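Local coordinates for protein angel homolog 2 (Homo sapiens, PDB 6RW0) that acts as a 2',3'-cyclic phosphatase of the CCR4 deadenylase family and probably binds the 3' untranslated regions of mRNAs, at residues L166-V171 and L197-R202; I205-L210 and S243-F248. All coordinates share one frame; numbering follows the deposited sequence.

Contact 1 of 2, residues L166-V171 and L197-R202; sequences LDRDNV and LYNPRR
Arg168 lays its aliphatic stem on Leu197, joining two loops at strand ends of the endonuclease/exonuclease/phosphatase fold: residues 166-171 lead into strand 171-179, and residues 197-202 run from strand 189-195 to helix 203-220. Arg168 CG lies 3.9 Å from Leu197 CD1 and almost as near CD2, so the isobutyl fork covers the methylenes of a chain that needs a polar end at the surface. Leu197 CG stands anti to the backbone N (chi1 179°), which brings both methyls against Arg168 CG. Asn170 crosses Leu197 at about a right angle, OD1 3.5 Å from Leu197 CA and close to CB and CD1; its buried amide suits because OD1 accepts from Gln209 NE2, with ND2 weakly bonded to His195 O.

In the next shell, Asp167 helps hold the Arg168 guanidinium: its OD1 accepts from Arg168 NH1 at 2.8 Å, on the syn side but 25° out of the carboxylate plane. Asn199 ND2 comes to the guanidinium edge, its amide almost perpendicular (88°); a shared water bonds Asn199 ND2 at 2.9 Å but Arg168 NH2 only weakly. Arg202 has its own carboxylate, Asp204, so the 4.0 Å approach of its NH1 to Arg168 NH1 is probably tempered. Another water donates to Asp167 OD2 at 2.6 Å and accepts from Arg202 NH1 at 3.0 Å.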
ATOM      1  N   LEU A 166       6.545 -14.980 -12.251  1.00 15.46           N
ATOM      2  CA  LEU A 166       6.756 -13.603 -11.816  1.00 14.08           C
ATOM      3  C   LEU A 166       7.124 -12.718 -13.004  1.00 14.67           C
ATOM      4  O   LEU A 166       8.193 -12.117 -13.070  1.00 15.61           O
ATOM      5  CB  LEU A 166       7.818 -13.566 -10.725  1.00 13.92           C
ATOM      6  CG  LEU A 166       7.312 -14.112  -9.390  1.00 14.99           C
ATOM      7  CD1 LEU A 166       8.478 -14.335  -8.432  1.00 16.95           C
ATOM      8  CD2 LEU A 166       6.269 -13.207  -8.736  1.00 16.41           C
ATOM      9  N   ASP A 167       6.175 -12.613 -13.935  1.00 14.37           N
ATOM     10  CA  ASP A 167       6.396 -11.897 -15.182  1.00 15.37           C
ATOM     11  C   ASP A 167       5.834 -10.480 -15.176  1.00 15.96           C
ATOM     12  O   ASP A 167       5.775  -9.849 -16.237  1.00 18.50           O
ATOM     13  CB  ASP A 167       5.834 -12.697 -16.366  1.00 17.10           C
ATOM     14  CG  ASP A 167       4.331 -12.946 -16.269  1.00 19.27           C
ATOM     15  OD1 ASP A 167       3.663 -12.374 -15.393  1.00 19.37           O
ATOM     16  OD2 ASP A 167       3.813 -13.737 -17.093  1.00 20.37           O
ATOM     17  N   ARG A 168       5.451  -9.953 -14.017  1.00 14.31           N
ATOM     18  CA  ARG A 168       4.841  -8.634 -13.921  1.00 13.78           C
ATOM     19  C   ARG A 168       5.799  -7.622 -13.292  1.00 15.42           C
ATOM     20  O   ARG A 168       6.687  -7.980 -12.509  1.00 15.82           O
ATOM     21  CB  ARG A 168       3.543  -8.724 -13.110  1.00 14.97           C
ATOM     22  CG  ARG A 168       2.499  -9.691 -13.702  1.00 16.82           C
ATOM     23  CD  ARG A 168       2.165  -9.322 -15.120  1.00 19.72           C
ATOM     24  NE  ARG A 168       0.758  -9.482 -15.497  1.00 22.85           N
ATOM     25  CZ  ARG A 168       0.202 -10.642 -15.836  1.00 20.98           C
ATOM     26  NH1 ARG A 168       0.921 -11.756 -15.816  1.00 22.23           N
ATOM     27  NH2 ARG A 168      -1.073 -10.692 -16.201  1.00 24.77           N
ATOM     28  N   ASP A 169       5.594  -6.345 -13.627  1.00 14.89           N
ATOM     29  CA  ASP A 169       6.572  -5.289 -13.357  1.00 14.40           C
ATOM     30  C   ASP A 169       6.409  -4.582 -12.016  1.00 15.16           C
ATOM     31  O   ASP A 169       7.140  -3.615 -11.745  1.00 15.61           O
ATOM     32  CB  ASP A 169       6.571  -4.291 -14.512  1.00 16.29           C
ATOM     33  CG  ASP A 169       7.193  -4.878 -15.764  1.00 25.78           C
ATOM     34  OD1 ASP A 169       8.319  -5.440 -15.673  1.00 27.39           O
ATOM     35  OD2 ASP A 169       6.536  -4.810 -16.828  1.00 27.59           O
ATOM     36  N   ASN A 170       5.565  -5.085 -11.133  1.00 13.63           N
ATOM     37  CA  ASN A 170       5.312  -4.396  -9.878  1.00 12.93           C
ATOM     38  C   ASN A 170       6.534  -4.421  -8.965  1.00 14.51           C
ATOM     39  O   ASN A 170       7.442  -5.261  -9.091  1.00 13.90           O
ATOM     40  CB  ASN A 170       4.110  -5.025  -9.192  1.00 12.94           C
ATOM     41  CG  ASN A 170       2.896  -5.034 -10.077  1.00 14.09           C
ATOM     42  OD1 ASN A 170       2.650  -6.008 -10.799  1.00 14.62           O
ATOM     43  ND2 ASN A 170       2.155  -3.923 -10.082  1.00 17.47           N
ATOM     44  N   VAL A 171       6.532  -3.482  -8.020  1.00 12.90           N
ATOM     45  CA  VAL A 171       7.657  -3.273  -7.123  1.00 13.15           C
ATOM     46  C   VAL A 171       7.191  -2.947  -5.706  1.00 13.87           C
ATOM     47  O   VAL A 171       6.019  -2.670  -5.441  1.00 14.07           O
ATOM     48  CB  VAL A 171       8.602  -2.153  -7.614  1.00 13.48           C
ATOM     49  CG1 VAL A 171       9.246  -2.498  -8.951  1.00 14.09           C
ATOM     50  CG2 VAL A 171       7.854  -0.812  -7.714  1.00 14.97           C
ATOM     51  N   LEU A 197       0.061  -6.178  -8.169  1.00 13.77           N
ATOM     52  CA  LEU A 197      -0.601  -6.418  -9.447  1.00 14.66           C
ATOM     53  C   LEU A 197      -2.106  -6.206  -9.365  1.00 14.11           C
ATOM     54  O   LEU A 197      -2.770  -6.735  -8.472  1.00 15.27           O
ATOM     55  CB  LEU A 197      -0.338  -7.876  -9.835  1.00 18.18           C
ATOM     56  CG  LEU A 197      -0.973  -8.348 -11.134  1.00 16.36           C
ATOM     57  CD1 LEU A 197      -0.382  -7.552 -12.287  1.00 17.92           C
ATOM     58  CD2 LEU A 197      -0.749  -9.818 -11.330  1.00 16.57           C
ATOM     59  N   TYR A 198      -2.683  -5.498 -10.334  1.00 14.24           N
ATOM     60  CA  TYR A 198      -4.136  -5.275 -10.351  1.00 14.46           C
ATOM     61  C   TYR A 198      -4.881  -6.548 -10.781  1.00 13.71           C
ATOM     62  O   TYR A 198      -5.788  -6.877 -10.061  1.00 14.70           O
ATOM     63  CB  TYR A 198      -4.497  -4.133 -11.305  1.00 16.02           C
ATOM     64  CG  TYR A 198      -5.967  -4.109 -11.614  1.00 17.98           C
ATOM     65  CD1 TYR A 198      -6.879  -3.747 -10.651  1.00 21.68           C
ATOM     66  CD2 TYR A 198      -6.451  -4.547 -12.826  1.00 20.26           C
ATOM     67  CE1 TYR A 198      -8.236  -3.792 -10.889  1.00 24.12           C
ATOM     68  CE2 TYR A 198      -7.803  -4.595 -13.081  1.00 22.09           C
ATOM     69  CZ  TYR A 198      -8.699  -4.213 -12.113  1.00 24.43           C
ATOM     70  OH  TYR A 198     -10.034  -4.279 -12.368  1.00 30.04           O
ATOM     71  N   ASN A 199      -4.447  -7.195 -11.869  1.00 14.35           N
ATOM     72  CA  ASN A 199      -5.177  -8.273 -12.537  1.00 15.86           C
ATOM     73  C   ASN A 199      -5.937  -9.167 -11.564  1.00 15.50           C
ATOM     74  O   ASN A 199      -5.327  -9.938 -10.815  1.00 15.87           O
ATOM     75  CB  ASN A 199      -4.155  -9.073 -13.356  1.00 16.37           C
ATOM     76  CG  ASN A 199      -4.794  -9.966 -14.387  1.00 19.35           C
ATOM     77  OD1 ASN A 199      -5.560 -10.861 -14.046  1.00 20.20           O
ATOM     78  ND2 ASN A 199      -4.464  -9.746 -15.661  1.00 21.39           N
ATOM     79  N   PRO A 200      -7.271  -9.097 -11.545  1.00 15.08           N
ATOM     80  CA  PRO A 200      -8.024  -9.837 -10.522  1.00 15.24           C
ATOM     81  C   PRO A 200      -7.894 -11.345 -10.573  1.00 15.10           C
ATOM     82  O   PRO A 200      -8.067 -12.009  -9.541  1.00 15.80           O
ATOM     83  CB  PRO A 200      -9.478  -9.408 -10.776  1.00 17.40           C
ATOM     84  CG  PRO A 200      -9.349  -8.046 -11.335  1.00 20.47           C
ATOM     85  CD  PRO A 200      -8.099  -8.041 -12.172  1.00 16.28           C
ATOM     86  N   ARG A 201      -7.677 -11.931 -11.732  1.00 13.44           N
ATOM     87  CA  ARG A 201      -7.561 -13.400 -11.846  1.00 13.25           C
ATOM     88  C   ARG A 201      -6.276 -13.909 -11.186  1.00 13.73           C
ATOM     89  O   ARG A 201      -6.291 -14.979 -10.679  1.00 14.13           O
ATOM     90  CB  ARG A 201      -7.620 -13.836 -13.312  1.00 13.11           C
ATOM     91  CG  ARG A 201      -7.650 -15.347 -13.491  1.00 15.28           C
ATOM     92  CD  ARG A 201      -7.877 -15.787 -14.928  1.00 14.43           C
ATOM     93  NE  ARG A 201      -6.780 -15.438 -15.805  1.00 14.35           N
ATOM     94  CZ  ARG A 201      -6.374 -16.166 -16.824  1.00 14.31           C
ATOM     95  NH1 ARG A 201      -6.778 -17.411 -16.962  1.00 14.57           N
ATOM     96  NH2 ARG A 201      -5.536 -15.653 -17.698  1.00 14.71           N
ATOM     97  N   ARG A 202      -5.195 -13.146 -11.252  1.00 12.88           N
ATOM     98  CA  ARG A 202      -3.863 -13.661 -10.860  1.00 14.04           C
ATOM     99  C   ARG A 202      -3.515 -13.489  -9.380  1.00 13.10           C
ATOM    100  O   ARG A 202      -2.507 -12.901  -9.086  1.00 14.02           O
ATOM    101  CB  ARG A 202      -2.804 -13.041 -11.771  1.00 14.49           C
ATOM    102  CG  ARG A 202      -3.040 -13.334 -13.247  1.00 14.44           C
ATOM    103  CD  ARG A 202      -3.213 -14.814 -13.556  1.00 14.66           C
ATOM    104  NE  ARG A 202      -2.091 -15.627 -13.126  1.00 15.16           N
ATOM    105  CZ  ARG A 202      -0.966 -15.772 -13.794  1.00 15.88           C
ATOM    106  NH1 ARG A 202      -0.832 -15.194 -14.969  1.00 16.47           N
ATOM    107  NH2 ARG A 202       0.016 -16.479 -13.284  1.00 16.44           N
TER
HETATM  108  O   HOH W   1       1.399 -14.638 -16.886  1.00 22.31           O
HETATM  109  O   HOH W   2      -2.458  -7.705 -15.847  1.00 27.68           O
HETATM  110  O   HOH W   3      -0.725  -3.781 -11.899  1.00 25.01           O

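Contact 2 of 2, residues I205-L210 and S243-F248; sequences IKLTQL and SPLYSF
Leu245 reaches from helix 244-251 into the side of helix 203-220. CB points toward the facing helix, and with CG anti to the backbone N (chi1 -175°) the fork is carried straight across. CG itself comes within 3.9 Å of Leu210 CD2, the two leucines approaching tip to tip, and it also touches Leu207 CD2. Beyond it, CD1 touches both Lys206 CB at 4.0 Å and Leu207 CD2 at 4.1 Å, while CD2 rests against the same Leu210 methyl. A branched aliphatic side chain suits this place because its two methyls can fill separate directions among three side chains.

The arrangement is a nearly parallel helix pair in the endonuclease/exonuclease/phosphatase fold: the axes of the short segments approach to 11.1 Å with a crossing angle of -20°, and their interface is apolar. Leu207 and Leu245 lie alongside each other, pointing opposite ways, and Leu207 also touches Val264 of a loop. Lys206 gives the contact only the hydrocarbon base of its chain; its ammonium group leads away to Gln267 and to carbonyls of the loop before its helix.

One turn further on, Leu210 CD2 lies 3.7 Å from Phe248 CD2, at the ring edge and near the ring plane. Phe248 also packs on Leu254 and edge-to-face with His332. At the start of the second helix, Ser243 is the N-cap: its OG accepts from Tyr246 N at 3.2 Å with an N-H...O angle of 164°, capping an amide of the first turn.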
ATOM      1  N   ILE A 205       0.076 -14.653  -8.499  1.00 13.42           N
ATOM      2  CA  ILE A 205       1.088 -13.605  -8.578  1.00 13.86           C
ATOM      3  C   ILE A 205       0.978 -12.662  -7.390  1.00 13.52           C
ATOM      4  O   ILE A 205       1.987 -12.310  -6.771  1.00 13.59           O
ATOM      5  CB  ILE A 205       1.033 -12.862  -9.927  1.00 13.10           C
ATOM      6  CG1 ILE A 205       1.255 -13.834 -11.075  1.00 14.32           C
ATOM      7  CG2 ILE A 205       2.087 -11.754  -9.909  1.00 14.66           C
ATOM      8  CD1 ILE A 205       1.118 -13.183 -12.415  1.00 15.03           C
ATOM      9  N   LYS A 206      -0.244 -12.247  -7.036  1.00 12.94           N
ATOM     10  CA  LYS A 206      -0.416 -11.320  -5.921  1.00 13.11           C
ATOM     11  C   LYS A 206       0.189 -11.862  -4.630  1.00 12.44           C
ATOM     12  O   LYS A 206       0.874 -11.130  -3.904  1.00 13.49           O
ATOM     13  CB  LYS A 206      -1.892 -11.038  -5.674  1.00 15.87           C
ATOM     14  CG  LYS A 206      -2.530  -9.991  -6.515  1.00 21.93           C
ATOM     15  CD  LYS A 206      -3.752  -9.498  -5.731  1.00 21.24           C
ATOM     16  CE  LYS A 206      -4.274  -8.193  -6.274  1.00 24.65           C
ATOM     17  NZ  LYS A 206      -4.948  -8.335  -7.562  1.00 21.03           N
ATOM     18  N   LEU A 207      -0.137 -13.115  -4.272  1.00 13.59           N
ATOM     19  CA  LEU A 207       0.379 -13.684  -3.027  1.00 13.19           C
ATOM     20  C   LEU A 207       1.892 -13.818  -3.069  1.00 12.82           C
ATOM     21  O   LEU A 207       2.563 -13.633  -2.045  1.00 14.72           O
ATOM     22  CB  LEU A 207      -0.251 -15.048  -2.739  1.00 14.52           C
ATOM     23  CG  LEU A 207      -1.651 -14.949  -2.146  1.00 15.71           C
ATOM     24  CD1 LEU A 207      -2.307 -16.313  -2.154  1.00 17.55           C
ATOM     25  CD2 LEU A 207      -1.633 -14.373  -0.744  1.00 18.23           C
ATOM     26  N   THR A 208       2.457 -14.121  -4.238  1.00 12.36           N
ATOM     27  CA  THR A 208       3.903 -14.258  -4.334  1.00 13.62           C
ATOM     28  C   THR A 208       4.584 -12.898  -4.215  1.00 12.98           C
ATOM     29  O   THR A 208       5.616 -12.775  -3.551  1.00 13.67           O
ATOM     30  CB  THR A 208       4.281 -14.966  -5.635  1.00 13.28           C
ATOM     31  OG1 THR A 208       3.596 -16.229  -5.722  1.00 14.28           O
ATOM     32  CG2 THR A 208       5.769 -15.265  -5.703  1.00 13.21           C
ATOM     33  N   GLN A 209       4.018 -11.867  -4.852  1.00 12.45           N
ATOM     34  CA  GLN A 209       4.523 -10.507  -4.675  1.00 11.83           C
ATOM     35  C   GLN A 209       4.476 -10.099  -3.210  1.00 11.85           C
ATOM     36  O   GLN A 209       5.447  -9.567  -2.663  1.00 13.67           O
ATOM     37  CB  GLN A 209       3.719  -9.535  -5.540  1.00 11.89           C
ATOM     38  CG  GLN A 209       3.906  -9.752  -7.032  1.00 12.71           C
ATOM     39  CD  GLN A 209       3.225  -8.696  -7.887  1.00 13.11           C
ATOM     40  OE1 GLN A 209       2.335  -7.982  -7.429  1.00 14.04           O
ATOM     41  NE2 GLN A 209       3.640  -8.605  -9.149  1.00 13.39           N
ATOM     42  N   LEU A 210       3.347 -10.344  -2.550  1.00 13.11           N
ATOM     43  CA  LEU A 210       3.261 -10.041  -1.125  1.00 12.54           C
ATOM     44  C   LEU A 210       4.332 -10.785  -0.332  1.00 13.62           C
ATOM     45  O   LEU A 210       4.986 -10.200   0.544  1.00 14.61           O
ATOM     46  CB  LEU A 210       1.865 -10.385  -0.614  1.00 13.71           C
ATOM     47  CG  LEU A 210       1.653 -10.213   0.886  1.00 14.29           C
ATOM     48  CD1 LEU A 210       1.803  -8.752   1.279  1.00 15.46           C
ATOM     49  CD2 LEU A 210       0.302 -10.744   1.307  1.00 15.91           C
ATOM     50  N   SER A 243     -10.705 -10.500   2.305  1.00 16.27           N
ATOM     51  CA  SER A 243     -10.259 -11.424   1.280  1.00 16.13           C
ATOM     52  C   SER A 243      -9.199 -12.357   1.853  1.00 16.27           C
ATOM     53  O   SER A 243      -8.594 -12.065   2.889  1.00 15.96           O
ATOM     54  CB  SER A 243      -9.657 -10.652   0.112  1.00 15.31           C
ATOM     55  OG  SER A 243      -8.500  -9.914   0.489  1.00 15.78           O
ATOM     56  N   PRO A 244      -8.933 -13.482   1.184  1.00 15.94           N
ATOM     57  CA  PRO A 244      -7.841 -14.348   1.660  1.00 15.65           C
ATOM     58  C   PRO A 244      -6.514 -13.624   1.813  1.00 15.06           C
ATOM     59  O   PRO A 244      -5.794 -13.846   2.793  1.00 15.33           O
ATOM     60  CB  PRO A 244      -7.793 -15.458   0.601  1.00 15.83           C
ATOM     61  CG  PRO A 244      -9.227 -15.557   0.129  1.00 17.58           C
ATOM     62  CD  PRO A 244      -9.716 -14.123   0.106  1.00 16.31           C
ATOM     63  N   LEU A 245      -6.154 -12.760   0.869  1.00 14.56           N
ATOM     64  CA  LEU A 245      -4.890 -12.042   0.990  1.00 14.17           C
ATOM     65  C   LEU A 245      -4.892 -11.111   2.203  1.00 13.74           C
ATOM     66  O   LEU A 245      -3.918 -11.073   2.967  1.00 14.58           O
ATOM     67  CB  LEU A 245      -4.615 -11.304  -0.315  1.00 14.09           C
ATOM     68  CG  LEU A 245      -3.258 -10.610  -0.378  1.00 15.89           C
ATOM     69  CD1 LEU A 245      -2.689 -10.603  -1.796  1.00 16.50           C
ATOM     70  CD2 LEU A 245      -3.306  -9.172   0.164  1.00 16.62           C
ATOM     71  N   TYR A 246      -5.983 -10.379   2.415  1.00 14.06           N
ATOM     72  CA  TYR A 246      -6.091  -9.519   3.591  1.00 14.46           C
ATOM     73  C   TYR A 246      -5.999 -10.338   4.870  1.00 15.13           C
ATOM     74  O   TYR A 246      -5.284  -9.964   5.809  1.00 15.81           O
ATOM     75  CB  TYR A 246      -7.425  -8.776   3.556  1.00 15.60           C
ATOM     76  CG  TYR A 246      -7.649  -7.912   4.775  1.00 15.60           C
ATOM     77  CD1 TYR A 246      -7.194  -6.601   4.812  1.00 15.67           C
ATOM     78  CD2 TYR A 246      -8.284  -8.419   5.896  1.00 16.24           C
ATOM     79  CE1 TYR A 246      -7.389  -5.815   5.935  1.00 16.44           C
ATOM     80  CE2 TYR A 246      -8.487  -7.636   7.026  1.00 17.29           C
ATOM     81  CZ  TYR A 246      -8.025  -6.333   7.032  1.00 16.10           C
ATOM     82  OH  TYR A 246      -8.207  -5.537   8.142  1.00 18.89           O
ATOM     83  N   SER A 247      -6.735 -11.450   4.929  1.00 16.29           N
ATOM     84  CA  SER A 247      -6.736 -12.272   6.133  0.54 16.01           C
ATOM     85  C   SER A 247      -5.346 -12.811   6.430  1.00 15.55           C
ATOM     86  O   SER A 247      -4.947 -12.908   7.598  1.00 16.57           O
ATOM     87  CB  SER A 247      -7.729 -13.416   5.962  0.54 19.34           C
ATOM     88  OG  SER A 247      -9.040 -12.911   5.771  0.54 23.89           O
ATOM     89  N   PHE A 248      -4.596 -13.177   5.388  1.00 15.39           N
ATOM     90  CA  PHE A 248      -3.224 -13.633   5.587  1.00 14.05           C
ATOM     91  C   PHE A 248      -2.390 -12.557   6.275  1.00 15.38           C
ATOM     92  O   PHE A 248      -1.657 -12.838   7.232  1.00 15.84           O
ATOM     93  CB  PHE A 248      -2.612 -14.049   4.243  1.00 15.43           C
ATOM     94  CG  PHE A 248      -1.139 -14.348   4.328  1.00 15.53           C
ATOM     95  CD1 PHE A 248      -0.671 -15.268   5.242  1.00 18.30           C
ATOM     96  CD2 PHE A 248      -0.231 -13.704   3.511  1.00 18.42           C
ATOM     97  CE1 PHE A 248       0.677 -15.539   5.360  1.00 18.23           C
ATOM     98  CE2 PHE A 248       1.130 -13.984   3.619  1.00 20.75           C
ATOM     99  CZ  PHE A 248       1.574 -14.897   4.540  1.00 18.87           C
TER

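How the contacts relate
From the N terminus, the chain first passes residues 166-171 and runs through the antiparallel strands 171-179 and 189-195; contact 1 then closes this loop at residues 197-202. Only afterwards does contact 2 open, on helix 203-220. Its loop passes along strand 231-236, which lies parallel to strand 189-195, and closes at helix 244-251. The two loops thus follow in series, neither nesting nor crossing. Helix 203-220 joins them: Gln209 probably accepts from Leu197 N, one of several polar ties from this helix to the loop at 197-202. Sheet-end loops and the helix pair are therefore held together through one helix, and the centres of the two contacts lie about 12 Å apart.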